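Local coordinates for amidase, hydantoinase/carbamoylase family (Burkholderia ambifaria, PDB 5TP4), which probably hydrolyses N-carbamoyl-L-amino acids as a zinc-dependent amidase of the M20 peptidase family, at residues B[76-81]-B[123-129]; B[85-91]-B[190-196]; B[70-74]-B[147-152]. All blocks are in the same frame, centred on the assembly; numbering follows the deposited sequence.

How the contacts relate
Followed from the N terminus, the chain gives up the first segments of all three contacts in quick succession: 70-74, then 76-81, then 85-91. Their partners return in a different order: 123-129 closes contact 1, 147-152 closes contact 3, and 190-196 closes contact 2. Contact 1 is therefore nested inside the loop of contact 3, whereas contact 2 crosses both. Contact 1 pairs the end of strand 73-77 with strand 129-133, contact 3 sets its start against helix 147-153, and contact 2 joins the next strand, 87-91, to strand 193-199 of the same sheet. Lys127 meets Asp192 between contacts 1 and 2, and Phe152 packs on Val191 between contacts 2 and 3.

Contact 1. Residues B[76-81]-B[123-129]; sequences RRDGAD and IVTDKPL. With EDO (1,2-ethanediol), chain U.
The antiparallel pairing of Arg77 with Leu129 joins the end of strand 73-77 to the start of strand 129-133 in the mixed sheet of this M20 amidase. It is a hydrogen-bonded pair, with Arg77 N giving to Leu129 O (2.9 Å) and Leu129 N returning a bond to Arg77 O. Beyond it segment 76-81 leaves the sheet as a loop that stays tied to its neighbour: Ala80 N reaches Thr125 O at 2.8 Å, Asp81 N reaches Asp126 O at 3.0 Å, and Gly79 CA packs 3.2 Å from Thr125 O. Thr125 OG1 in turn bonds back to Lys127 O, bracing the turn in its own segment. The Arg77 side chain runs extended from CG to NE, carrying its guanidinium back to Ile123, where NH1 (3.0 Å) and NH2 (2.9 Å) both grip Ile123 O in the plane of the group. NH2 also bonds Asn119. Arg76 works differently: a bend at chi2 (78°) lays its guanidinium over Pro128, with Pro128 CB above the centre of one face, 3.5 Å from Arg76 CZ. At the edge, Arg76 NE makes a salt bridge to Asp78 OD1 (2.8 Å), and NH1 makes another to Glu130. Each arginine is thus fixed in rotation, Arg77 by neutral oxygens and Arg76 by two carboxylates that probably offset its charge.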
ATOM      1  N   ARG B  76      27.624  37.916  15.585  1.00  8.34           N
ATOM      2  CA  ARG B  76      29.042  37.856  15.918  1.00 11.70           C
ATOM      3  C   ARG B  76      29.320  38.491  17.271  1.00 13.84           C
ATOM      4  O   ARG B  76      28.865  39.604  17.544  1.00 12.01           O
ATOM      5  CB  ARG B  76      29.850  38.575  14.844  1.00 11.62           C
ATOM      6  CG  ARG B  76      31.310  38.843  15.195  1.00 14.56           C
ATOM      7  CD  ARG B  76      32.189  37.628  15.047  1.00 19.63           C
ATOM      8  NE  ARG B  76      33.586  38.052  15.172  1.00 18.56           N
ATOM      9  CZ  ARG B  76      34.606  37.507  14.523  1.00 15.48           C
ATOM     10  NH1 ARG B  76      34.408  36.481  13.699  1.00 17.36           N
ATOM     11  NH2 ARG B  76      35.827  37.990  14.726  1.00 18.99           N
ATOM     12  N   ARG B  77      30.087  37.784  18.108  1.00  8.34           N
ATOM     13  CA  ARG B  77      30.633  38.320  19.352  1.00  8.75           C
ATOM     14  C   ARG B  77      32.148  38.164  19.306  1.00 10.88           C
ATOM     15  O   ARG B  77      32.656  37.053  19.465  1.00 12.79           O
ATOM     16  CB  ARG B  77      30.068  37.584  20.571  1.00  8.46           C
ATOM     17  CG  ARG B  77      30.496  38.166  21.917  1.00 10.74           C
ATOM     18  CD  ARG B  77      29.808  37.374  23.032  1.00 11.40           C
ATOM     19  NE  ARG B  77      29.764  38.071  24.320  1.00 13.91           N
ATOM     20  CZ  ARG B  77      30.680  37.962  25.279  1.00 17.54           C
ATOM     21  NH1 ARG B  77      31.775  37.224  25.093  1.00 13.84           N
ATOM     22  NH2 ARG B  77      30.500  38.600  26.430  1.00 16.14           N
ATOM     23  N   ASP B  78      32.856  39.272  19.114  1.00  9.80           N
ATOM     24  CA  ASP B  78      34.307  39.230  18.974  1.00 10.33           C
ATOM     25  C   ASP B  78      34.940  38.645  20.230  1.00 10.50           C
ATOM     26  O   ASP B  78      34.422  38.794  21.340  1.00 13.79           O
ATOM     27  CB  ASP B  78      34.864  40.636  18.793  1.00 16.01           C
ATOM     28  CG  ASP B  78      34.600  41.226  17.418  1.00 14.33           C
ATOM     29  OD1 ASP B  78      34.310  40.487  16.448  1.00 14.10           O
ATOM     30  OD2 ASP B  78      34.754  42.454  17.324  1.00 17.72           O
ATOM     31  N   GLY B  79      36.098  38.013  20.057  1.00 13.15           N
ATOM     32  CA  GLY B  79      36.935  37.625  21.162  1.00 12.24           C
ATOM     33  C   GLY B  79      38.164  38.515  21.218  1.00 16.10           C
ATOM     34  O   GLY B  79      38.324  39.465  20.453  1.00 17.39           O
ATOM     35  N   ALA B  80      39.051  38.177  22.153  1.00 15.41           N
ATOM     36  CA  ALA B  80      40.270  38.957  22.320  1.00 14.94           C
ATOM     37  C   ALA B  80      41.268  38.715  21.199  1.00 18.74           C
ATOM     38  O   ALA B  80      42.117  39.574  20.944  1.00 20.24           O
ATOM     39  CB  ALA B  80      40.906  38.630  23.671  1.00 17.66           C
ATOM     40  N   ASP B  81      41.179  37.586  20.505  1.00 20.06           N
ATOM     41  CA  ASP B  81      42.115  37.259  19.429  1.00 20.72           C
ATOM     42  C   ASP B  81      41.493  37.738  18.119  1.00 24.12           C
ATOM     43  O   ASP B  81      40.619  37.082  17.555  1.00 21.57           O
ATOM     44  CB  ASP B  81      42.400  35.760  19.432  1.00 21.83           C
ATOM     45  CG  ASP B  81      43.467  35.351  18.444  1.00 28.33           C
ATOM     46  OD1 ASP B  81      43.685  36.056  17.436  1.00 30.15           O
ATOM     47  OD2 ASP B  81      44.088  34.292  18.680  1.00 29.99           O
ATOM     48  N   ILE B 123      32.486  37.933  30.603  1.00 12.61           N
ATOM     49  CA  ILE B 123      33.504  37.030  30.070  1.00 15.68           C
ATOM     50  C   ILE B 123      33.805  37.427  28.636  1.00 18.47           C
ATOM     51  O   ILE B 123      32.889  37.588  27.815  1.00 16.91           O
ATOM     52  CB  ILE B 123      33.055  35.559  30.148  1.00 12.64           C
ATOM     53  CG1 ILE B 123      33.101  35.071  31.593  1.00 20.09           C
ATOM     54  CG2 ILE B 123      33.916  34.678  29.227  1.00 17.95           C
ATOM     55  CD1 ILE B 123      32.397  33.746  31.785  1.00 22.68           C
ATOM     56  N   VAL B 124      35.093  37.582  28.336  1.00 14.18           N
ATOM     57  CA  VAL B 124      35.577  37.780  26.981  1.00 15.68           C
ATOM     58  C   VAL B 124      36.275  36.497  26.556  1.00 14.88           C
ATOM     59  O   VAL B 124      37.128  35.985  27.284  1.00 18.35           O
ATOM     60  CB  VAL B 124      36.529  38.982  26.904  1.00 24.15           C
ATOM     61  CG1 VAL B 124      37.059  39.126  25.498  1.00 28.29           C
ATOM     62  CG2 VAL B 124      35.796  40.237  27.342  1.00 25.41           C
ATOM     63  N   THR B 125      35.885  35.956  25.414  1.00 12.41           N
ATOM     64  CA  THR B 125      36.514  34.730  24.961  1.00 13.70           C
ATOM     65  C   THR B 125      37.777  35.077  24.190  1.00 15.42           C
ATOM     66  O   THR B 125      38.043  36.235  23.850  1.00 17.74           O
ATOM     67  CB  THR B 125      35.553  33.893  24.103  1.00 13.77           C
ATOM     68  OG1 THR B 125      35.128  34.651  22.965  1.00 13.80           O
ATOM     69  CG2 THR B 125      34.276  33.499  24.897  1.00 14.47           C
ATOM     70  N   ASP B 126      38.602  34.058  23.962  1.00 13.24           N
ATOM     71  CA  ASP B 126      39.780  34.237  23.119  0.63 13.38           C
ATOM     72  C   ASP B 126      39.373  34.201  21.649  1.00 15.33           C
ATOM     73  O   ASP B 126      39.478  35.205  20.933  1.00 16.23           O
ATOM     74  CB  ASP B 126      40.814  33.158  23.451  0.63 15.17           C
ATOM     75  CG  ASP B 126      42.090  33.329  22.678  0.63 22.63           C
ATOM     76  OD1 ASP B 126      42.584  34.478  22.610  0.63 26.52           O
ATOM     77  OD2 ASP B 126      42.603  32.322  22.147  0.63 29.87           O
ATOM     78  N   LYS B 127      38.905  33.049  21.187  1.00 12.28           N
ATOM     79  CA  LYS B 127      38.351  32.979  19.852  1.00 12.44           C
ATOM     80  C   LYS B 127      36.982  33.644  19.846  1.00 10.83           C
ATOM     81  O   LYS B 127      36.247  33.578  20.837  1.00 10.83           O
ATOM     82  CB  LYS B 127      38.200  31.536  19.397  1.00 16.28           C
ATOM     83  CG  LYS B 127      39.475  30.760  19.468  1.00 17.61           C
ATOM     84  CD  LYS B 127      39.336  29.499  18.669  1.00 20.80           C
ATOM     85  CE  LYS B 127      40.689  29.092  18.100  1.00 30.38           C
ATOM     86  NZ  LYS B 127      41.513  28.449  19.140  1.00 32.44           N
ATOM     87  N   PRO B 128      36.611  34.285  18.749  1.00 12.08           N
ATOM     88  CA  PRO B 128      35.257  34.849  18.654  1.00  9.39           C
ATOM     89  C   PRO B 128      34.193  33.760  18.633  1.00  8.72           C
ATOM     90  O   PRO B 128      34.448  32.603  18.294  1.00 11.39           O
ATOM     91  CB  PRO B 128      35.289  35.614  17.330  1.00 11.48           C
ATOM     92  CG  PRO B 128      36.369  34.894  16.517  1.00 10.16           C
ATOM     93  CD  PRO B 128      37.415  34.523  17.529  1.00 10.32           C
ATOM     94  N   LEU B 129      32.974  34.147  19.022  1.00  9.05           N
ATOM     95  CA  LEU B 129      31.792  33.302  18.922  1.00 11.16           C
ATOM     96  C   LEU B 129      30.879  33.839  17.833  1.00 11.37           C
ATOM     97  O   LEU B 129      30.773  35.055  17.641  1.00 12.81           O
ATOM     98  CB  LEU B 129      30.995  33.258  20.245  1.00 11.72           C
ATOM     99  CG  LEU B 129      31.711  32.797  21.512  1.00 14.42           C
ATOM    100  CD1 LEU B 129      30.679  32.529  22.655  1.00 12.12           C
ATOM    101  CD2 LEU B 129      32.469  31.550  21.212  1.00 12.42           C
TER
HETATM  102  C1  EDO U 506      30.965  42.614  20.174  1.00 30.80           C
HETATM  103  O1  EDO U 506      30.413  41.506  20.903  1.00 27.67           O
HETATM  104  C2  EDO U 506      30.473  42.539  18.740  1.00 26.72           C
HETATM  105  O2  EDO U 506      31.314  41.602  18.070  1.00 23.03           O
HETATM  106  O   HOH W   1      33.248  36.346  22.695  1.00 22.94           O
HETATM  107  O   HOH W   2      34.378  38.075  24.095  1.00 29.67           O
HETATM  108  O   HOH W   3      43.159  31.964  19.828  1.00 47.96           O

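Contact 2. Residues B[85-91]-B[190-196]; sequences APVLIGS and AVDAYFE. With EDO (1,2-ethanediol), chain S.
Ala190 CB meets Ala85 CB just ahead of a parallel strand pair, 87-91 beside 193-199, in the central sheet of the M20 fold. Next, Val191 CG2 lies against Leu88 CD2 at 4.0 Å, the two side chains crossing at about a right angle. Asp192 N bonds Pro86 O (2.7 Å), while its carboxylate runs alongside Val87 and forms a salt bridge with Arg415 of helix 398-416. Ala193 O then takes Leu88 N, the first of the regular strand bonds. With CG anti to its backbone N (chi1 175°), Tyr194 sends its ring along the neighbouring strand: Leu88 CG sits at the ring edge, 3.9 Å from Tyr194 CD1, and Tyr194 OH arrives 3.3 Å from Gly90 C. Phe195 continues the pairing, its N giving to Leu88 O (2.8 Å) and its O accepting from Gly90 N. On the face it shares with Ile89, its ring edge abuts Val87 CG1. The Glu196 carboxylate receives two hydroxyls from above its plane: Tyr194 OH gives to Glu196 OE2 (2.7 Å), and Ser91, whose side chain lies about 4 Å from those of the zinc ligands His92 and His198, gives its OG to Glu196 OE1 at 2.7 Å.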
ATOM      1  N   ALA B  85      39.704  32.278  13.948  1.00 14.36           N
ATOM      2  CA  ALA B  85      38.429  31.840  13.411  1.00 11.74           C
ATOM      3  C   ALA B  85      37.436  31.609  14.551  1.00 13.76           C
ATOM      4  O   ALA B  85      37.836  31.251  15.665  1.00 13.45           O
ATOM      5  CB  ALA B  85      38.606  30.550  12.615  1.00 12.72           C
ATOM      6  N   PRO B  86      36.145  31.800  14.292  1.00 10.70           N
ATOM      7  CA  PRO B  86      35.141  31.692  15.358  1.00 11.46           C
ATOM      8  C   PRO B  86      34.780  30.251  15.696  1.00 10.69           C
ATOM      9  O   PRO B  86      34.903  29.325  14.890  1.00 12.55           O
ATOM     10  CB  PRO B  86      33.937  32.439  14.768  1.00 14.33           C
ATOM     11  CG  PRO B  86      34.056  32.209  13.276  1.00 12.34           C
ATOM     12  CD  PRO B  86      35.551  32.224  13.011  1.00 11.60           C
ATOM     13  N   VAL B  87      34.308  30.096  16.926  1.00  9.45           N
ATOM     14  CA  VAL B  87      33.539  28.934  17.332  1.00 10.30           C
ATOM     15  C   VAL B  87      32.088  29.273  17.030  1.00  9.28           C
ATOM     16  O   VAL B  87      31.582  30.306  17.485  1.00 10.83           O
ATOM     17  CB  VAL B  87      33.747  28.626  18.818  1.00  8.22           C
ATOM     18  CG1 VAL B  87      32.764  27.508  19.256  1.00 10.84           C
ATOM     19  CG2 VAL B  87      35.200  28.276  19.060  1.00  8.89           C
ATOM     20  N   LEU B  88      31.428  28.416  16.254  1.00  7.87           N
ATOM     21  CA  LEU B  88      30.112  28.712  15.706  1.00  9.85           C
ATOM     22  C   LEU B  88      29.104  27.819  16.405  1.00 13.20           C
ATOM     23  O   LEU B  88      29.319  26.614  16.506  1.00 14.63           O
ATOM     24  CB  LEU B  88      30.130  28.470  14.194  1.00 14.51           C
ATOM     25  CG  LEU B  88      29.014  28.799  13.215  1.00 20.94           C
ATOM     26  CD1 LEU B  88      28.583  30.273  13.259  1.00 21.36           C
ATOM     27  CD2 LEU B  88      29.517  28.426  11.837  1.00 15.84           C
ATOM     28  N   ILE B  89      28.025  28.423  16.900  1.00 11.07           N
ATOM     29  CA  ILE B  89      26.893  27.713  17.485  1.00  8.05           C
ATOM     30  C   ILE B  89      25.740  27.886  16.518  1.00  8.02           C
ATOM     31  O   ILE B  89      25.352  29.019  16.234  1.00 10.66           O
ATOM     32  CB  ILE B  89      26.507  28.306  18.847  1.00  9.78           C
ATOM     33  CG1 ILE B  89      27.656  28.189  19.854  1.00 15.85           C
ATOM     34  CG2 ILE B  89      25.201  27.669  19.378  1.00  9.26           C
ATOM     35  CD1 ILE B  89      27.318  28.860  21.197  1.00 14.58           C
ATOM     36  N   GLY B  90      25.154  26.796  16.030  1.00 10.94           N
ATOM     37  CA  GLY B  90      24.130  26.946  15.018  1.00  9.88           C
ATOM     38  C   GLY B  90      22.965  25.999  15.199  1.00 10.79           C
ATOM     39  O   GLY B  90      23.028  25.028  15.954  1.00 12.35           O
ATOM     40  N   SER B  91      21.894  26.326  14.480  1.00 11.60           N
ATOM     41  CA  SER B  91      20.801  25.419  14.150  1.00 11.86           C
ATOM     42  C   SER B  91      19.950  26.167  13.122  1.00 10.24           C
ATOM     43  O   SER B  91      20.520  26.811  12.227  1.00 11.20           O
ATOM     44  CB  SER B  91      20.017  24.991  15.394  1.00 11.44           C
ATOM     45  OG  SER B  91      19.322  23.773  15.127  1.00 11.23           O
ATOM     46  N   ALA B 190      36.379  30.660   7.470  1.00 15.95           N
ATOM     47  CA  ALA B 190      37.067  29.808   8.430  1.00 16.96           C
ATOM     48  C   ALA B 190      36.233  29.637   9.683  1.00 11.63           C
ATOM     49  O   ALA B 190      35.599  30.587  10.160  1.00 17.93           O
ATOM     50  CB  ALA B 190      38.422  30.404   8.801  1.00 15.82           C
ATOM     51  N   VAL B 191      36.186  28.405  10.194  1.00 12.43           N
ATOM     52  CA  VAL B 191      35.449  28.083  11.416  1.00 11.58           C
ATOM     53  C   VAL B 191      36.340  27.193  12.274  1.00 13.39           C
ATOM     54  O   VAL B 191      36.849  26.180  11.787  1.00 17.36           O
ATOM     55  CB  VAL B 191      34.116  27.363  11.116  1.00 12.00           C
ATOM     56  CG1 VAL B 191      33.450  26.946  12.399  1.00 15.92           C
ATOM     57  CG2 VAL B 191      33.178  28.264  10.308  1.00 15.61           C
ATOM     58  N   ASP B 192      36.523  27.557  13.546  1.00 10.55           N
ATOM     59  CA  ASP B 192      37.340  26.721  14.430  1.00  9.12           C
ATOM     60  C   ASP B 192      36.618  25.439  14.819  1.00 15.46           C
ATOM     61  O   ASP B 192      37.238  24.369  14.899  1.00 13.53           O
ATOM     62  CB  ASP B 192      37.715  27.474  15.697  1.00  8.58           C
ATOM     63  CG  ASP B 192      38.557  26.627  16.634  1.00 16.97           C
ATOM     64  OD1 ASP B 192      39.750  26.389  16.331  1.00 18.76           O
ATOM     65  OD2 ASP B 192      38.019  26.190  17.663  1.00 14.53           O
ATOM     66  N   ALA B 193      35.332  25.545  15.134  1.00 12.77           N
ATOM     67  CA  ALA B 193      34.525  24.404  15.544  1.00  7.91           C
ATOM     68  C   ALA B 193      33.074  24.810  15.411  1.00 10.94           C
ATOM     69  O   ALA B 193      32.744  25.999  15.438  1.00  9.85           O
ATOM     70  CB  ALA B 193      34.816  23.963  16.984  1.00  8.93           C
ATOM     71  N   TYR B 194      32.208  23.805  15.242  1.00  8.55           N
ATOM     72  CA  TYR B 194      30.778  24.037  15.099  1.00  9.90           C
ATOM     73  C   TYR B 194      30.072  23.179  16.128  1.00  7.25           C
ATOM     74  O   TYR B 194      30.291  21.964  16.182  1.00  7.41           O
ATOM     75  CB  TYR B 194      30.282  23.682  13.694  1.00  8.26           C
ATOM     76  CG  TYR B 194      28.789  23.785  13.541  1.00  8.50           C
ATOM     77  CD1 TYR B 194      28.197  25.015  13.275  1.00  8.71           C
ATOM     78  CD2 TYR B 194      27.965  22.663  13.642  1.00  8.09           C
ATOM     79  CE1 TYR B 194      26.835  25.123  13.127  1.00  9.77           C
ATOM     80  CE2 TYR B 194      26.582  22.780  13.523  1.00  8.57           C
ATOM     81  CZ  TYR B 194      26.044  24.018  13.257  1.00  9.32           C
ATOM     82  OH  TYR B 194      24.674  24.164  13.100  1.00  8.91           O
ATOM     83  N   PHE B 195      29.219  23.807  16.933  1.00  8.69           N
ATOM     84  CA  PHE B 195      28.411  23.086  17.912  1.00  7.27           C
ATOM     85  C   PHE B 195      26.928  23.325  17.648  1.00  7.66           C
ATOM     86  O   PHE B 195      26.512  24.443  17.328  1.00 10.55           O
ATOM     87  CB  PHE B 195      28.749  23.548  19.329  1.00  6.47           C
ATOM     88  CG  PHE B 195      30.124  23.163  19.811  1.00  9.15           C
ATOM     89  CD1 PHE B 195      31.206  24.000  19.595  1.00 10.40           C
ATOM     90  CD2 PHE B 195      30.313  21.979  20.515  1.00  8.25           C
ATOM     91  CE1 PHE B 195      32.464  23.662  20.052  1.00 12.41           C
ATOM     92  CE2 PHE B 195      31.555  21.617  20.978  1.00 11.25           C
ATOM     93  CZ  PHE B 195      32.646  22.453  20.753  1.00 10.31           C
ATOM     94  N   GLU B 196      26.105  22.284  17.813  1.00  8.39           N
ATOM     95  CA  GLU B 196      24.668  22.443  17.608  1.00  7.19           C
ATOM     96  C   GLU B 196      23.941  21.706  18.713  1.00 12.06           C
ATOM     97  O   GLU B 196      24.164  20.505  18.890  1.00  8.65           O
ATOM     98  CB  GLU B 196      24.240  21.895  16.239  1.00  9.37           C
ATOM     99  CG  GLU B 196      22.752  21.925  16.024  1.00  9.27           C
ATOM    100  CD  GLU B 196      22.339  21.959  14.556  1.00 11.04           C
ATOM    101  OE1 GLU B 196      21.115  21.958  14.281  1.00 12.23           O
ATOM    102  OE2 GLU B 196      23.231  21.997  13.677  1.00 12.46           O
TER
HETATM  103  C1  EDO S 504      32.535  31.831   8.753  1.00 27.88           C
HETATM  104  O1  EDO S 504      33.667  32.675   8.996  1.00 33.01           O
HETATM  105  C2  EDO S 504      31.502  32.080   9.836  1.00 25.00           C
HETATM  106  O2  EDO S 504      31.037  33.431   9.709  1.00 25.74           O

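Contact 3. Residues B[70-74]-B[147-152]; sequences VGNLF and LGSAVF
With CG anti to its carbonyl carbon (chi1 -67°), Asn72 turns its amide toward the backbone of Gly148. From the helix Phe152, whose CG is anti to the backbone N (chi1 -177°), swings its ring out to Phe74. These residues fasten the loop that leads into strand 73-77 onto helix 147-153, an example of one side-chain amide supplying the hydrogen bond between loop and helix, with apolar packing around it. Asn72 ND2 gives a fairly straight bond (158° at the hydrogen) to Gly148 O at 3.1 Å. The carbonyl lies near the plane of the asparagine amide, but the donor itself stands well above the carbonyl plane. Phe152 N reaches the same oxygen, at 3.0 Å, from the opposite face, closing the ordinary helical turn. Asn72 OD1 lies 3.3 Å from Gly148 CA and accepts a bond from Thr135 N, so both ends of the amide are engaged.

Apolar groups flank the amide. Val70 divides its branches: CG2 packs on Leu147 CD2 at 3.8 Å, while CG1 meets Val151 CG1 tip to tip at 4.1 Å. Further along, Phe74 CZ comes within 3.9 Å of Phe152 CE1, the two rings set at a slant, and Phe152 makes an edge-to-face contact with Trp134. Helix 158-163 covers Val70 and Val151 as well. On helix 147-153 the Ser149 side chain, hydrogen-bonded to Asp367, lies about 6 Å from that of Glu137, a zinc ligand in a structure of this protein though it binds none in this chain. Held by Thr135 N at one end and Gly148 O at the other, the Asn72 amide can hardly flip; the second donor on Gly148 O probably polarises that carbonyl and anchors the buried loop without disturbing the helical bond.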
ATOM      1  N   VAL B  70      23.197  33.569   0.614  1.00 12.82           N
ATOM      2  CA  VAL B  70      22.070  32.642   0.586  1.00 12.95           C
ATOM      3  C   VAL B  70      21.194  32.810   1.835  1.00 13.40           C
ATOM      4  O   VAL B  70      20.344  31.965   2.144  1.00 13.99           O
ATOM      5  CB  VAL B  70      22.550  31.188   0.387  1.00 14.03           C
ATOM      6  CG1 VAL B  70      23.144  30.588   1.660  1.00 15.89           C
ATOM      7  CG2 VAL B  70      21.426  30.302  -0.161  1.00 18.20           C
ATOM      8  N   GLY B  71      21.342  33.933   2.537  1.00 10.75           N
ATOM      9  CA  GLY B  71      20.446  34.202   3.651  1.00  9.66           C
ATOM     10  C   GLY B  71      20.851  33.587   4.969  1.00 12.82           C
ATOM     11  O   GLY B  71      20.104  33.729   5.951  1.00 12.63           O
ATOM     12  N   ASN B  72      21.986  32.892   5.039  1.00  9.84           N
ATOM     13  CA  ASN B  72      22.410  32.358   6.334  1.00  9.08           C
ATOM     14  C   ASN B  72      22.624  33.539   7.267  1.00 12.95           C
ATOM     15  O   ASN B  72      23.221  34.545   6.870  1.00  9.69           O
ATOM     16  CB  ASN B  72      23.691  31.543   6.215  1.00 10.54           C
ATOM     17  CG  ASN B  72      23.519  30.249   5.417  1.00  8.22           C
ATOM     18  OD1 ASN B  72      22.523  29.543   5.552  1.00  9.84           O
ATOM     19  ND2 ASN B  72      24.529  29.918   4.601  1.00  8.86           N
ATOM     20  N   LEU B  73      22.086  33.448   8.483  1.00 10.49           N
ATOM     21  CA  LEU B  73      22.003  34.574   9.418  1.00  8.82           C
ATOM     22  C   LEU B  73      23.032  34.375  10.523  1.00 13.80           C
ATOM     23  O   LEU B  73      22.949  33.400  11.277  1.00 10.22           O
ATOM     24  CB  LEU B  73      20.587  34.666  10.005  1.00  9.58           C
ATOM     25  CG  LEU B  73      20.195  35.824  10.938  1.00 11.16           C
ATOM     26  CD1 LEU B  73      20.467  37.209  10.325  1.00  9.25           C
ATOM     27  CD2 LEU B  73      18.707  35.701  11.255  1.00  8.73           C
ATOM     28  N   PHE B  74      23.998  35.299  10.621  1.00 11.04           N
ATOM     29  CA  PHE B  74      25.122  35.200  11.546  1.00 11.52           C
ATOM     30  C   PHE B  74      25.130  36.340  12.541  1.00 10.13           C
ATOM     31  O   PHE B  74      25.056  37.502  12.152  1.00 13.90           O
ATOM     32  CB  PHE B  74      26.450  35.269  10.797  1.00  8.79           C
ATOM     33  CG  PHE B  74      26.703  34.067   9.954  1.00 11.25           C
ATOM     34  CD1 PHE B  74      26.249  34.033   8.638  1.00 12.76           C
ATOM     35  CD2 PHE B  74      27.381  32.969  10.474  1.00 12.85           C
ATOM     36  CE1 PHE B  74      26.480  32.913   7.864  1.00 10.30           C
ATOM     37  CE2 PHE B  74      27.623  31.843   9.685  1.00 13.34           C
ATOM     38  CZ  PHE B  74      27.152  31.812   8.390  1.00 12.36           C
ATOM     39  N   LEU B 147      19.919  23.238   3.017  1.00 10.21           N
ATOM     40  CA  LEU B 147      20.364  23.983   1.843  1.00 12.88           C
ATOM     41  C   LEU B 147      21.406  25.035   2.218  1.00 12.74           C
ATOM     42  O   LEU B 147      22.457  25.140   1.580  1.00 11.92           O
ATOM     43  CB  LEU B 147      19.135  24.623   1.174  1.00 11.03           C
ATOM     44  CG  LEU B 147      19.355  25.441  -0.102  1.00 13.54           C
ATOM     45  CD1 LEU B 147      18.032  25.497  -0.905  1.00 12.72           C
ATOM     46  CD2 LEU B 147      19.861  26.858   0.209  1.00 13.94           C
ATOM     47  N   GLY B 148      21.125  25.827   3.253  1.00 13.41           N
ATOM     48  CA  GLY B 148      22.037  26.905   3.621  1.00  9.09           C
ATOM     49  C   GLY B 148      23.394  26.395   4.089  1.00  9.41           C
ATOM     50  O   GLY B 148      24.434  26.933   3.706  1.00 13.00           O
ATOM     51  N   SER B 149      23.405  25.362   4.935  1.00 11.47           N
ATOM     52  CA  SER B 149      24.694  24.834   5.372  1.00 10.46           C
ATOM     53  C   SER B 149      25.398  24.081   4.248  1.00 12.41           C
ATOM     54  O   SER B 149      26.631  24.125   4.164  1.00 11.67           O
ATOM     55  CB  SER B 149      24.514  23.930   6.605  1.00 10.59           C
ATOM     56  OG  SER B 149      23.544  22.926   6.348  1.00  9.77           O
ATOM     57  N   ALA B 150      24.655  23.409   3.359  1.00  9.73           N
ATOM     58  CA  ALA B 150      25.298  22.810   2.182  1.00 12.08           C
ATOM     59  C   ALA B 150      25.987  23.863   1.313  1.00 15.20           C
ATOM     60  O   ALA B 150      27.071  23.612   0.767  1.00 13.96           O
ATOM     61  CB  ALA B 150      24.271  22.032   1.347  1.00 13.48           C
ATOM     62  N   VAL B 151      25.373  25.043   1.148  1.00 14.00           N
ATOM     63  CA  VAL B 151      26.036  26.101   0.378  1.00 10.97           C
ATOM     64  C   VAL B 151      27.253  26.618   1.136  1.00 11.34           C
ATOM     65  O   VAL B 151      28.326  26.803   0.556  1.00 12.45           O
ATOM     66  CB  VAL B 151      25.051  27.239   0.033  1.00 12.59           C
ATOM     67  CG1 VAL B 151      25.784  28.421  -0.650  1.00 16.50           C
ATOM     68  CG2 VAL B 151      23.969  26.715  -0.910  1.00 13.48           C
ATOM     69  N   PHE B 152      27.117  26.825   2.450  1.00 11.84           N
ATOM     70  CA  PHE B 152      28.248  27.267   3.268  1.00 13.04           C
ATOM     71  C   PHE B 152      29.450  26.330   3.151  1.00 14.32           C
ATOM     72  O   PHE B 152      30.606  26.791   3.045  1.00 11.11           O
ATOM     73  CB  PHE B 152      27.809  27.385   4.729  1.00  9.40           C
ATOM     74  CG  PHE B 152      28.886  27.892   5.643  1.00 10.21           C
ATOM     75  CD1 PHE B 152      29.024  29.242   5.885  1.00  9.43           C
ATOM     76  CD2 PHE B 152      29.737  26.992   6.304  1.00  8.65           C
ATOM     77  CE1 PHE B 152      30.018  29.710   6.756  1.00  9.03           C
ATOM     78  CE2 PHE B 152      30.727  27.459   7.176  1.00 10.79           C
ATOM     79  CZ  PHE B 152      30.862  28.801   7.393  1.00 13.24           C
TER